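Local coordinates for protein NeuRonal IgCAM-5 (Caenorhabditis elegans, PDB 6ON6) that forms a homodimer through its first immunoglobulin domain and probably serves as a neuronal cell-surface adhesion receptor in nervous-system wiring, at residues S51-V56 with N74-T79. Numbering follows the deposited sequence.
Sequences SFDEKV and NEWVLT
Trp76 reaches from one sheet of the immunoglobulin sandwich to a hairpin turn of the other, where its benzene end meets the backbone of Asp53. The polar approach is carbonyl against ring edge: Asp53 O, near the indole plane and 3.2 Å from Trp76 CZ3, faces the hydrogen on CZ3, consistent with a weak electrostatic attraction. Trp76 CG stands beside its own backbone N (chi1 -62°), directing the indole across. The type II' turn from Phe52 to Lys55 offers this carbonyl from Asp53, at a positive phi (53°) unusual for a residue with a side chain. That side chain starts away from the indole; OD1 lies 4.1 Å from Trp76 CH2, the carboxylate plane 33° from the ring plane.

Glu54 suits both kinds of contact: its CG lies 4.2 Å from Trp76 CZ3, while its carboxylate salt-bridges Arg68 in Trp76's sheet, tying the turn across. Val38 and Phe40 from the hairpin's sheet and Pro67 from Trp76's also pack on the indole. With an alanine at position 76 the Asp53 carbonyl would probably lose its ring-edge partner and a gap would open between the sheets. Weak electrostatics and van der Waals packing thus join the two segments beside the homodimer interface, where Phe52 stacks on Phe52 of the second subunit.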
ATOM      1  N   SER A  51      -5.818  -3.708   1.248  1.00 25.72           N
ATOM      2  CA  SER A  51      -5.894  -5.121   0.904  1.00 26.68           C
ATOM      3  C   SER A  51      -4.780  -5.433  -0.065  1.00 28.73           C
ATOM      4  O   SER A  51      -4.305  -4.548  -0.775  1.00 29.16           O
ATOM      5  CB  SER A  51      -7.232  -5.515   0.276  1.00 25.70           C
ATOM      6  OG  SER A  51      -7.412  -4.851  -0.980  1.00 28.84           O
ATOM      7  N   PHE A  52      -4.367  -6.697  -0.071  1.00 28.81           N
ATOM      8  CA  PHE A  52      -3.364  -7.197  -1.002  1.00 30.22           C
ATOM      9  C   PHE A  52      -3.842  -8.535  -1.535  1.00 32.26           C
ATOM     10  O   PHE A  52      -4.172  -9.429  -0.752  1.00 31.84           O
ATOM     11  CB  PHE A  52      -2.006  -7.379  -0.310  1.00 31.44           C
ATOM     12  CG  PHE A  52      -0.952  -7.876  -1.244  1.00 31.13           C
ATOM     13  CD1 PHE A  52      -0.332  -7.022  -2.143  1.00 32.08           C
ATOM     14  CD2 PHE A  52      -0.631  -9.214  -1.281  1.00 37.94           C
ATOM     15  CE1 PHE A  52       0.613  -7.489  -3.035  1.00 33.32           C
ATOM     16  CE2 PHE A  52       0.314  -9.687  -2.186  1.00 34.36           C
ATOM     17  CZ  PHE A  52       0.935  -8.823  -3.059  1.00 33.10           C
ATOM     18  N   ASP A  53      -3.871  -8.681  -2.860  1.00 29.78           N
ATOM     19  CA  ASP A  53      -4.366  -9.926  -3.434  1.00 31.97           C
ATOM     20  C   ASP A  53      -5.752 -10.202  -2.845  1.00 33.00           C
ATOM     21  O   ASP A  53      -6.629  -9.335  -2.926  1.00 31.27           O
ATOM     22  CB  ASP A  53      -3.325 -11.038  -3.204  1.00 36.32           C
ATOM     23  CG  ASP A  53      -3.562 -12.281  -4.053  1.00 41.23           C
ATOM     24  OD1 ASP A  53      -4.293 -12.211  -5.065  1.00 38.35           O
ATOM     25  OD2 ASP A  53      -3.009 -13.344  -3.682  1.00 44.05           O
ATOM     26  N   GLU A  54      -5.964 -11.339  -2.186  1.00 31.65           N
ATOM     27  CA  GLU A  54      -7.315 -11.730  -1.797  1.00 31.05           C
ATOM     28  C   GLU A  54      -7.669 -11.450  -0.351  1.00 33.90           C
ATOM     29  O   GLU A  54      -8.756 -11.848   0.092  1.00 33.48           O
ATOM     30  CB  GLU A  54      -7.560 -13.196  -2.130  1.00 35.00           C
ATOM     31  CG  GLU A  54      -7.562 -13.403  -3.627  1.00 37.43           C
ATOM     32  CD  GLU A  54      -7.770 -14.818  -4.024  1.00 45.82           C
ATOM     33  OE1 GLU A  54      -8.356 -15.588  -3.229  1.00 50.54           O
ATOM     34  OE2 GLU A  54      -7.332 -15.158  -5.134  1.00 48.47           O
ATOM     35  N   LYS A  55      -6.808 -10.773   0.388  1.00 33.17           N
ATOM     36  CA  LYS A  55      -7.030 -10.603   1.814  1.00 34.92           C
ATOM     37  C   LYS A  55      -6.950  -9.138   2.204  1.00 27.45           C
ATOM     38  O   LYS A  55      -6.028  -8.422   1.800  1.00 29.17           O
ATOM     39  CB  LYS A  55      -5.995 -11.399   2.623  1.00 34.15           C
ATOM     40  CG  LYS A  55      -6.099 -12.903   2.440  1.00 42.37           C
ATOM     41  N   VAL A  56      -7.883  -8.720   3.058  1.00 30.07           N
ATOM     42  CA  VAL A  56      -7.761  -7.421   3.711  1.00 28.74           C
ATOM     43  C   VAL A  56      -6.513  -7.400   4.592  1.00 28.65           C
ATOM     44  O   VAL A  56      -6.153  -8.399   5.232  1.00 32.60           O
ATOM     45  CB  VAL A  56      -9.058  -7.133   4.485  1.00 32.62           C
ATOM     46  CG1 VAL A  56      -8.958  -5.912   5.287  1.00 41.00           C
ATOM     47  CG2 VAL A  56     -10.190  -6.978   3.535  1.00 32.59           C
ATOM     48  N   ASN A  74     -13.347 -11.359 -12.141  1.00 36.26           N
ATOM     49  CA  ASN A  74     -12.432 -10.241 -12.313  1.00 34.71           C
ATOM     50  C   ASN A  74     -12.931  -8.942 -11.692  1.00 37.56           C
ATOM     51  O   ASN A  74     -12.375  -7.878 -11.989  1.00 36.61           O
ATOM     52  CB  ASN A  74     -12.171 -10.026 -13.804  1.00 32.95           C
ATOM     53  CG  ASN A  74     -13.393  -9.480 -14.519  1.00 29.80           C
ATOM     54  OD1 ASN A  74     -14.519  -9.632 -14.039  1.00 33.93           O
ATOM     55  ND2 ASN A  74     -13.179  -8.829 -15.654  1.00 39.20           N
ATOM     56  N   GLU A  75     -13.973  -8.991 -10.866  1.00 36.12           N
ATOM     57  CA  GLU A  75     -14.390  -7.832 -10.081  1.00 33.49           C
ATOM     58  C   GLU A  75     -13.857  -7.945  -8.665  1.00 30.13           C
ATOM     59  O   GLU A  75     -14.006  -8.984  -8.003  1.00 34.83           O
ATOM     60  CB  GLU A  75     -15.909  -7.684 -10.082  1.00 35.21           C
ATOM     61  CG  GLU A  75     -16.438  -7.845 -11.490  1.00 39.95           C
ATOM     62  CD  GLU A  75     -17.881  -7.506 -11.614  1.00 48.98           C
ATOM     63  OE1 GLU A  75     -18.443  -6.932 -10.665  1.00 51.53           O
ATOM     64  OE2 GLU A  75     -18.451  -7.829 -12.675  1.00 50.42           O
ATOM     65  N   TRP A  76     -13.227  -6.882  -8.213  1.00 27.37           N
ATOM     66  CA  TRP A  76     -12.658  -6.813  -6.874  1.00 28.83           C
ATOM     67  C   TRP A  76     -13.408  -5.696  -6.169  1.00 26.93           C
ATOM     68  O   TRP A  76     -13.308  -4.533  -6.564  1.00 24.50           O
ATOM     69  CB  TRP A  76     -11.166  -6.522  -7.007  1.00 31.35           C
ATOM     70  CG  TRP A  76     -10.418  -7.616  -7.755  1.00 35.57           C
ATOM     71  CD1 TRP A  76     -10.504  -7.894  -9.089  1.00 35.47           C
ATOM     72  CD2 TRP A  76      -9.468  -8.556  -7.216  1.00 33.05           C
ATOM     73  NE1 TRP A  76      -9.681  -8.945  -9.407  1.00 37.20           N
ATOM     74  CE2 TRP A  76      -9.038  -9.372  -8.281  1.00 38.45           C
ATOM     75  CE3 TRP A  76      -8.958  -8.795  -5.929  1.00 32.82           C
ATOM     76  CZ2 TRP A  76      -8.101 -10.395  -8.112  1.00 36.79           C
ATOM     77  CZ3 TRP A  76      -8.041  -9.808  -5.768  1.00 37.14           C
ATOM     78  CH2 TRP A  76      -7.619 -10.599  -6.856  1.00 39.32           C
ATOM     79  N   VAL A  77     -14.174  -6.035  -5.131  1.00 26.14           N
ATOM     80  CA  VAL A  77     -15.053  -5.073  -4.484  1.00 23.13           C
ATOM     81  C   VAL A  77     -14.559  -4.862  -3.065  1.00 23.72           C
ATOM     82  O   VAL A  77     -14.533  -5.808  -2.262  1.00 25.59           O
ATOM     83  CB  VAL A  77     -16.506  -5.558  -4.447  1.00 25.03           C
ATOM     84  CG1 VAL A  77     -17.387  -4.503  -3.820  1.00 26.38           C
ATOM     85  CG2 VAL A  77     -16.994  -5.886  -5.848  1.00 28.26           C
ATOM     86  N   LEU A  78     -14.163  -3.637  -2.777  1.00 23.10           N
ATOM     87  CA  LEU A  78     -13.757  -3.232  -1.438  1.00 22.36           C
ATOM     88  C   LEU A  78     -14.928  -2.503  -0.790  1.00 20.82           C
ATOM     89  O   LEU A  78     -15.407  -1.496  -1.315  1.00 22.81           O
ATOM     90  CB  LEU A  78     -12.582  -2.272  -1.545  1.00 27.00           C
ATOM     91  CG  LEU A  78     -12.152  -1.776  -0.173  1.00 34.56           C
ATOM     92  CD1 LEU A  78     -11.406  -2.892   0.546  1.00 36.20           C
ATOM     93  CD2 LEU A  78     -11.285  -0.579  -0.407  1.00 36.29           C
ATOM     94  N   THR A  79     -15.395  -3.007   0.346  1.00 22.81           N
ATOM     95  CA  THR A  79     -16.443  -2.325   1.098  1.00 21.22           C
ATOM     96  C   THR A  79     -15.827  -1.589   2.273  1.00 22.09           C
ATOM     97  O   THR A  79     -15.007  -2.161   3.000  1.00 23.34           O
ATOM     98  CB  THR A  79     -17.458  -3.335   1.627  1.00 22.68           C
ATOM     99  OG1 THR A  79     -18.056  -4.010   0.519  1.00 24.40           O
ATOM    100  CG2 THR A  79     -18.517  -2.667   2.462  1.00 23.37           C
TER